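Local atomic coordinates of aminopeptidase N family protein (Idiomarina loihiensis L2TR, PDB entry 4FGM), a protein that is probably a zinc-dependent aminopeptidase of the M61 family, expected to remove residues from the amino ends of peptides. Residues A[27-32]-A[113-118]; A[55-60]-A[75-80]. One frame throughout, in Å; residues are numbered along the deposited sequence.

Contact 1: residues A[27-32]-A[113-118]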
ATOM      1  N   ASP A  27     -13.077  38.277  -1.362  1.00 69.87           N
ATOM      2  CA  ASP A  27     -13.516  38.871  -0.103  1.00 78.04           C
ATOM      3  C   ASP A  27     -13.481  37.807   0.978  1.00 80.06           C
ATOM      4  O   ASP A  27     -14.133  36.770   0.846  1.00 85.85           O
ATOM      5  CB  ASP A  27     -14.940  39.408  -0.226  1.00 89.79           C
ATOM      6  CG  ASP A  27     -15.311  39.752  -1.650  1.00 98.66           C
ATOM      7  OD1 ASP A  27     -15.664  38.822  -2.411  1.00 99.90           O
ATOM      8  OD2 ASP A  27     -15.242  40.947  -2.007  1.00100.60           O
ATOM      9  N   GLU A  28     -12.730  38.062   2.046  1.00 77.96           N
ATOM     10  CA  GLU A  28     -12.618  37.101   3.139  1.00 77.42           C
ATOM     11  C   GLU A  28     -12.169  35.759   2.546  1.00 65.05           C
ATOM     12  O   GLU A  28     -12.843  34.739   2.693  1.00 63.87           O
ATOM     13  CB  GLU A  28     -13.973  36.941   3.841  1.00 91.61           C
ATOM     14  CG  GLU A  28     -14.622  38.248   4.307  1.00102.50           C
ATOM     15  CD  GLU A  28     -13.877  38.920   5.456  1.00107.40           C
ATOM     16  OE1 GLU A  28     -13.634  38.251   6.483  1.00106.18           O
ATOM     17  OE2 GLU A  28     -13.546  40.119   5.337  1.00109.29           O
ATOM     18  N   GLN A  29     -11.027  35.787   1.861  1.00 53.73           N
ATOM     19  CA  GLN A  29     -10.449  34.609   1.213  1.00 45.76           C
ATOM     20  C   GLN A  29     -10.129  33.509   2.220  1.00 44.20           C
ATOM     21  O   GLN A  29      -9.604  33.779   3.307  1.00 44.14           O
ATOM     22  CB  GLN A  29      -9.166  35.012   0.465  1.00 41.93           C
ATOM     23  CG  GLN A  29      -8.410  33.866  -0.194  1.00 46.16           C
ATOM     24  CD  GLN A  29      -9.115  33.295  -1.415  1.00 50.23           C
ATOM     25  OE1 GLN A  29      -9.312  33.984  -2.420  1.00 48.39           O
ATOM     26  NE2 GLN A  29      -9.488  32.021  -1.337  1.00 52.09           N
ATOM     27  N   GLU A  30     -10.438  32.271   1.852  1.00 40.00           N
ATOM     28  CA  GLU A  30     -10.170  31.135   2.723  1.00 45.99           C
ATOM     29  C   GLU A  30      -9.050  30.251   2.189  1.00 47.44           C
ATOM     30  O   GLU A  30      -8.869  30.112   0.983  1.00 42.27           O
ATOM     31  CB  GLU A  30     -11.436  30.288   2.916  1.00 42.16           C
ATOM     32  CG  GLU A  30     -12.525  30.985   3.718  1.00 45.10           C
ATOM     33  CD  GLU A  30     -13.786  30.150   3.850  1.00 52.14           C
ATOM     34  OE1 GLU A  30     -13.832  29.028   3.296  1.00 57.01           O
ATOM     35  OE2 GLU A  30     -14.733  30.623   4.512  1.00 57.45           O
ATOM     36  N   LEU A  31      -8.309  29.659   3.118  1.00 50.78           N
ATOM     37  CA  LEU A  31      -7.205  28.761   2.803  1.00 45.36           C
ATOM     38  C   LEU A  31      -7.500  27.459   3.552  1.00 49.12           C
ATOM     39  O   LEU A  31      -7.928  27.488   4.713  1.00 42.64           O
ATOM     40  CB  LEU A  31      -5.884  29.357   3.306  1.00 43.99           C
ATOM     41  CG  LEU A  31      -5.586  30.809   2.912  1.00 45.20           C
ATOM     42  CD1 LEU A  31      -4.396  31.335   3.699  1.00 47.99           C
ATOM     43  CD2 LEU A  31      -5.328  30.885   1.427  1.00 37.87           C
ATOM     44  N   TRP A  32      -7.298  26.321   2.895  1.00 48.62           N
ATOM     45  CA  TRP A  32      -7.546  25.045   3.550  1.00 38.55           C
ATOM     46  C   TRP A  32      -6.509  23.980   3.202  1.00 43.90           C
ATOM     47  O   TRP A  32      -5.817  24.069   2.179  1.00 43.56           O
ATOM     48  CB  TRP A  32      -8.949  24.516   3.214  1.00 37.85           C
ATOM     49  CG  TRP A  32      -9.186  24.262   1.752  1.00 40.80           C
ATOM     50  CD1 TRP A  32      -9.636  25.160   0.833  1.00 42.77           C
ATOM     51  CD2 TRP A  32      -8.975  23.033   1.044  1.00 45.68           C
ATOM     52  NE1 TRP A  32      -9.722  24.570  -0.405  1.00 42.64           N
ATOM     53  CE2 TRP A  32      -9.323  23.263  -0.306  1.00 47.06           C
ATOM     54  CE3 TRP A  32      -8.526  21.756   1.418  1.00 48.48           C
ATOM     55  CZ2 TRP A  32      -9.236  22.270  -1.288  1.00 48.41           C
ATOM     56  CZ3 TRP A  32      -8.438  20.762   0.438  1.00 45.92           C
ATOM     57  CH2 TRP A  32      -8.793  21.030  -0.899  1.00 48.36           C
ATOM     58  N   LEU A 113      -1.062  24.861   1.539  1.00 35.53           N
ATOM     59  CA  LEU A 113      -2.467  25.212   1.732  1.00 39.07           C
ATOM     60  C   LEU A 113      -3.107  25.521   0.378  1.00 44.38           C
ATOM     61  O   LEU A 113      -2.490  26.138  -0.488  1.00 35.96           O
ATOM     62  CB  LEU A 113      -2.599  26.441   2.630  1.00 39.58           C
ATOM     63  CG  LEU A 113      -2.250  26.265   4.106  1.00 42.68           C
ATOM     64  CD1 LEU A 113      -2.355  27.609   4.805  1.00 42.55           C
ATOM     65  CD2 LEU A 113      -3.192  25.254   4.745  1.00 30.39           C
ATOM     66  N   ALA A 114      -4.342  25.075   0.192  1.00 43.53           N
ATOM     67  CA  ALA A 114      -5.060  25.330  -1.052  1.00 41.20           C
ATOM     68  C   ALA A 114      -5.793  26.666  -0.924  1.00 42.79           C
ATOM     69  O   ALA A 114      -6.289  27.007   0.153  1.00 44.13           O
ATOM     70  CB  ALA A 114      -6.060  24.213  -1.317  1.00 35.11           C
ATOM     71  N   VAL A 115      -5.841  27.428  -2.015  1.00 40.74           N
ATOM     72  CA  VAL A 115      -6.542  28.715  -2.022  1.00 42.07           C
ATOM     73  C   VAL A 115      -7.973  28.473  -2.489  1.00 40.22           C
ATOM     74  O   VAL A 115      -8.208  28.149  -3.656  1.00 46.25           O
ATOM     75  CB  VAL A 115      -5.863  29.732  -2.983  1.00 47.23           C
ATOM     76  CG1 VAL A 115      -6.613  31.059  -2.950  1.00 43.65           C
ATOM     77  CG2 VAL A 115      -4.406  29.944  -2.582  1.00 45.49           C
ATOM     78  N   GLU A 116      -8.925  28.617  -1.571  1.00 43.38           N
ATOM     79  CA  GLU A 116     -10.343  28.399  -1.873  1.00 45.93           C
ATOM     80  C   GLU A 116     -10.829  29.128  -3.121  1.00 49.48           C
ATOM     81  O   GLU A 116     -10.646  30.338  -3.260  1.00 41.07           O
ATOM     82  CB  GLU A 116     -11.207  28.820  -0.686  1.00 38.79           C
ATOM     83  CG  GLU A 116     -12.697  28.563  -0.874  1.00 46.49           C
ATOM     84  CD  GLU A 116     -13.040  27.085  -0.983  1.00 55.87           C
ATOM     85  OE1 GLU A 116     -12.603  26.303  -0.114  1.00 52.52           O
ATOM     86  OE2 GLU A 116     -13.756  26.703  -1.933  1.00 62.34           O
ATOM     87  N   GLY A 117     -11.444  28.374  -4.028  1.00 52.41           N
ATOM     88  CA  GLY A 117     -11.964  28.956  -5.250  1.00 49.93           C
ATOM     89  C   GLY A 117     -10.954  29.153  -6.364  1.00 53.38           C
ATOM     90  O   GLY A 117     -11.334  29.332  -7.516  1.00 56.71           O
ATOM     91  N   GLN A 118      -9.668  29.130  -6.032  1.00 53.93           N
ATOM     92  CA  GLN A 118      -8.630  29.310  -7.044  1.00 52.93           C
ATOM     93  C   GLN A 118      -7.802  28.037  -7.139  1.00 53.44           C
ATOM     94  O   GLN A 118      -6.650  28.043  -7.560  1.00 53.31           O
ATOM     95  CB  GLN A 118      -7.743  30.494  -6.673  1.00 46.70           C
ATOM     96  CG  GLN A 118      -8.506  31.791  -6.530  1.00 49.35           C
ATOM     97  CD  GLN A 118      -7.612  32.950  -6.159  1.00 51.67           C
ATOM     98  OE1 GLN A 118      -6.653  33.260  -6.870  1.00 56.79           O
ATOM     99  NE2 GLN A 118      -7.922  33.606  -5.041  1.00 49.91           N
TER

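Contact 2: residues A[55-60]-A[75-80]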
ATOM      1  N   ALA A  55      -0.041  36.444   7.991  1.00 41.57           N
ATOM      2  CA  ALA A  55      -0.162  36.954   6.631  1.00 42.04           C
ATOM      3  C   ALA A  55       0.285  38.389   6.510  1.00 46.19           C
ATOM      4  O   ALA A  55       0.378  39.110   7.502  1.00 47.71           O
ATOM      5  CB  ALA A  55      -1.592  36.831   6.165  1.00 39.14           C
ATOM      6  N   GLU A  56       0.554  38.807   5.280  1.00 45.27           N
ATOM      7  CA  GLU A  56       0.991  40.173   5.043  1.00 51.42           C
ATOM      8  C   GLU A  56       0.566  40.625   3.660  1.00 48.39           C
ATOM      9  O   GLU A  56       0.462  39.817   2.733  1.00 49.92           O
ATOM     10  CB  GLU A  56       2.512  40.282   5.170  1.00 46.31           C
ATOM     11  CG  GLU A  56       3.265  39.652   4.015  1.00 58.26           C
ATOM     12  CD  GLU A  56       4.734  40.011   4.008  1.00 69.17           C
ATOM     13  OE1 GLU A  56       5.051  41.215   4.110  1.00 76.20           O
ATOM     14  OE2 GLU A  56       5.571  39.093   3.886  1.00 64.69           O
ATOM     15  N   SER A  57       0.309  41.919   3.531  1.00 45.28           N
ATOM     16  CA  SER A  57      -0.093  42.482   2.257  1.00 47.34           C
ATOM     17  C   SER A  57       0.296  43.944   2.209  1.00 48.33           C
ATOM     18  O   SER A  57       0.095  44.685   3.170  1.00 50.32           O
ATOM     19  CB  SER A  57      -1.601  42.339   2.055  1.00 49.23           C
ATOM     20  OG  SER A  57      -1.952  42.649   0.716  1.00 43.13           O
ATOM     21  N   ASN A  58       0.878  44.342   1.084  1.00 44.57           N
ATOM     22  CA  ASN A  58       1.297  45.716   0.876  1.00 48.47           C
ATOM     23  C   ASN A  58       2.163  46.227   2.021  1.00 52.03           C
ATOM     24  O   ASN A  58       1.961  47.335   2.515  1.00 52.21           O
ATOM     25  CB  ASN A  58       0.065  46.605   0.702  1.00 53.79           C
ATOM     26  CG  ASN A  58       0.375  47.902  -0.022  1.00 56.17           C
ATOM     27  OD1 ASN A  58       1.161  47.925  -0.975  1.00 57.83           O
ATOM     28  ND2 ASN A  58      -0.261  48.986   0.413  1.00 44.46           N
ATOM     29  N   GLY A  59       3.118  45.398   2.441  1.00 46.51           N
ATOM     30  CA  GLY A  59       4.037  45.778   3.498  1.00 44.24           C
ATOM     31  C   GLY A  59       3.483  45.854   4.901  1.00 51.65           C
ATOM     32  O   GLY A  59       4.188  46.273   5.817  1.00 59.65           O
ATOM     33  N   LEU A  60       2.234  45.445   5.085  1.00 46.95           N
ATOM     34  CA  LEU A  60       1.613  45.489   6.409  1.00 51.72           C
ATOM     35  C   LEU A  60       1.109  44.114   6.801  1.00 51.87           C
ATOM     36  O   LEU A  60       0.663  43.345   5.946  1.00 49.15           O
ATOM     37  CB  LEU A  60       0.441  46.479   6.412  1.00 48.46           C
ATOM     38  CG  LEU A  60       0.804  47.928   6.075  1.00 55.82           C
ATOM     39  CD1 LEU A  60      -0.453  48.772   5.954  1.00 54.39           C
ATOM     40  CD2 LEU A  60       1.726  48.471   7.156  1.00 58.09           C
ATOM     41  N   ALA A  75      -8.142  38.518   6.051  1.00 49.74           N
ATOM     42  CA  ALA A  75      -8.845  39.791   6.058  1.00 48.75           C
ATOM     43  C   ALA A  75      -8.803  40.268   4.601  1.00 55.02           C
ATOM     44  O   ALA A  75      -7.947  39.831   3.823  1.00 50.21           O
ATOM     45  CB  ALA A  75      -8.135  40.782   6.966  1.00 43.63           C
ATOM     46  N   ARG A  76      -9.734  41.142   4.231  1.00 57.21           N
ATOM     47  CA  ARG A  76      -9.803  41.676   2.871  1.00 52.99           C
ATOM     48  C   ARG A  76      -8.561  42.469   2.490  1.00 51.57           C
ATOM     49  O   ARG A  76      -7.932  43.108   3.337  1.00 53.42           O
ATOM     50  CB  ARG A  76     -11.007  42.604   2.729  1.00 63.20           C
ATOM     51  CG  ARG A  76     -12.352  41.935   2.800  1.00 74.80           C
ATOM     52  CD  ARG A  76     -13.443  42.975   2.994  1.00 84.62           C
ATOM     53  NE  ARG A  76     -14.771  42.383   2.890  1.00 91.87           N
ATOM     54  CZ  ARG A  76     -15.314  41.978   1.748  1.00 95.05           C
ATOM     55  NH1 ARG A  76     -14.640  42.108   0.610  1.00 93.07           N
ATOM     56  NH2 ARG A  76     -16.523  41.433   1.743  1.00 94.99           N
ATOM     57  N   SER A  77      -8.215  42.444   1.208  1.00 51.05           N
ATOM     58  CA  SER A  77      -7.066  43.196   0.737  1.00 46.63           C
ATOM     59  C   SER A  77      -7.178  43.483  -0.749  1.00 55.41           C
ATOM     60  O   SER A  77      -7.617  42.632  -1.516  1.00 54.66           O
ATOM     61  CB  SER A  77      -5.772  42.436   1.019  1.00 46.57           C
ATOM     62  OG  SER A  77      -4.658  43.147   0.497  1.00 48.66           O
ATOM     63  N   LYS A  78      -6.790  44.693  -1.144  1.00 56.80           N
ATOM     64  CA  LYS A  78      -6.832  45.107  -2.545  1.00 63.18           C
ATOM     65  C   LYS A  78      -5.555  44.673  -3.244  1.00 65.37           C
ATOM     66  O   LYS A  78      -5.472  44.682  -4.470  1.00 73.72           O
ATOM     67  CB  LYS A  78      -6.947  46.629  -2.647  1.00 72.76           C
ATOM     68  CG  LYS A  78      -8.277  47.211  -2.204  1.00 85.06           C
ATOM     69  CD  LYS A  78      -8.155  48.718  -2.003  1.00 93.60           C
ATOM     70  CE  LYS A  78      -9.521  49.394  -1.958  1.00 99.33           C
ATOM     71  NZ  LYS A  78     -10.447  48.765  -0.973  1.00100.45           N
ATOM     72  N   HIS A  79      -4.562  44.291  -2.450  1.00 59.45           N
ATOM     73  CA  HIS A  79      -3.270  43.876  -2.979  1.00 57.24           C
ATOM     74  C   HIS A  79      -2.983  42.388  -2.831  1.00 58.64           C
ATOM     75  O   HIS A  79      -3.691  41.665  -2.117  1.00 59.13           O
ATOM     76  CB  HIS A  79      -2.151  44.637  -2.273  1.00 58.53           C
ATOM     77  CG  HIS A  79      -2.373  46.114  -2.206  1.00 69.86           C
ATOM     78  ND1 HIS A  79      -2.753  46.753  -1.048  1.00 76.51           N
ATOM     79  CD2 HIS A  79      -2.273  47.072  -3.156  1.00 71.10           C
ATOM     80  CE1 HIS A  79      -2.877  48.050  -1.286  1.00 77.30           C
ATOM     81  NE2 HIS A  79      -2.591  48.267  -2.556  1.00 75.11           N
ATOM     82  N   PRO A  80      -1.932  41.910  -3.517  1.00 52.28           N
ATOM     83  CA  PRO A  80      -1.541  40.501  -3.447  1.00 44.89           C
ATOM     84  C   PRO A  80      -1.265  40.187  -1.975  1.00 52.50           C
ATOM     85  O   PRO A  80      -0.846  41.066  -1.220  1.00 52.87           O
ATOM     86  CB  PRO A  80      -0.260  40.460  -4.281  1.00 42.95           C
ATOM     87  CG  PRO A  80      -0.475  41.532  -5.297  1.00 43.42           C
ATOM     88  CD  PRO A  80      -1.093  42.646  -4.484  1.00 48.26           C
TER

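Contact 1: residues A[27-32]-A[113-118]
A chi1 of 177° swings Gln29 CG out opposite its own backbone nitrogen, and a bend at chi2 (71°) brings the amide round toward Val115, Glu116 and Gln118. Gln29 NE2 gives one hydrogen to Glu116 O at 2.8 Å, in the carbonyl plane and on a lone pair, and the other to Glu30 O in its own segment. Glu30 O also accepts from Glu116 N at 3.0 Å, the two donors arriving from opposite faces of its plane. Both NE2 hydrogens are thus spent on carbonyl oxygens, and a flip, which would set OE1 against them, is likely to be disfavoured; OE1 takes a weak bond from Gln118 NE2, whose stronger partner is Gln24. A leucine here would probably leave Glu116 O without this donor and let the turn from Val115 to Gln118 drift. In that type II turn a CB on Gly117 would jam against Glu116 O, so glycine suits the place. Beyond it, Trp32 and Ala114 form an antiparallel hydrogen-bonded pair, Ala114 N reaching Trp32 O at 2.7 Å. Trp32 chi1 (61°) folds the indole over Ala114, whose small CB makes a CH-pi contact. The carboxylates of Glu30 and Glu116 share Arg71, which probably offsets their repulsion. Leu31 and Val115 project from the other face onto Ile22 of strand 15-22, while strand 30-32 pairs with both 114-115 and 71-74.

Contact 2: residues A[55-60]-A[75-80]
Asn58 lays its amide over one face of the His79 ring, the two planes 26° apart and stacked, with Asn58 CG 3.4 Å above the ring plane and displaced toward its rim. The ND1-CE1 side of the imidazole takes most of the overlap: Asn58 CB sits 3.3 Å from His79 ND1, and Asn58 ND2 lies 3.3 Å from His79 CE1. Flat groups suit this position at the surface, where the exposed Asn58 can stack against the ring without needing a buried partner for its amide. Beside the stack, Ser57 reaches inward. Its OG stands anti to the backbone N (chi1 -169°), which carries the hydroxyl across to the loop, where Ser57 OG donates a hydrogen bond of 2.7 Å to Pro80 O from well above the carbonyl plane. Ser77 OG lies 2.8 Å from the same Ser57 OG, so two short polar contacts converge on one small hydroxyl of a buried residue.

Ser57 to Leu60 is a type I' beta turn, the tight reversal of a two-residue beta hairpin, joining strand 53-57 to strand 60-68. Ser57 N bonds to Leu60 O and Leu60 N to Ser57 O. Asn58 and Gly59 occupy its two central positions, both with positive phi, a conformation that asparagine and glycine adopt more readily than most residues. The loop 75-80, which links strand 71-74 to strand 81-91, runs past this hairpin end, and Ser57 also touches Val81, where the latter strand begins. On the same hairpin, Glu56 turns away from the loop and bonds through OE2 to His84.

Both contacts belong to the beta-rich N-terminal region of the M61 family, on the same side of the chain's centre and away from the zinc site, with their centres about 14 Å apart. Along the chain, 27-32 comes first, then 55-60 and 75-80, and finally 113-118, so contact 1 brackets contact 2 in sequence. Strand 71-74 connects them: it pairs with strand 30-32 of contact 1 and leads directly into the 75-80 loop of contact 2. A salt bridge from Arg76 NH1 to Asp27 OD2 (2.9 Å) joins them as well, although Asp27 is poorly ordered. Contact 1 thus joins strands far apart in sequence, while contact 2 packs a loop against a hairpin turn of the same beta region.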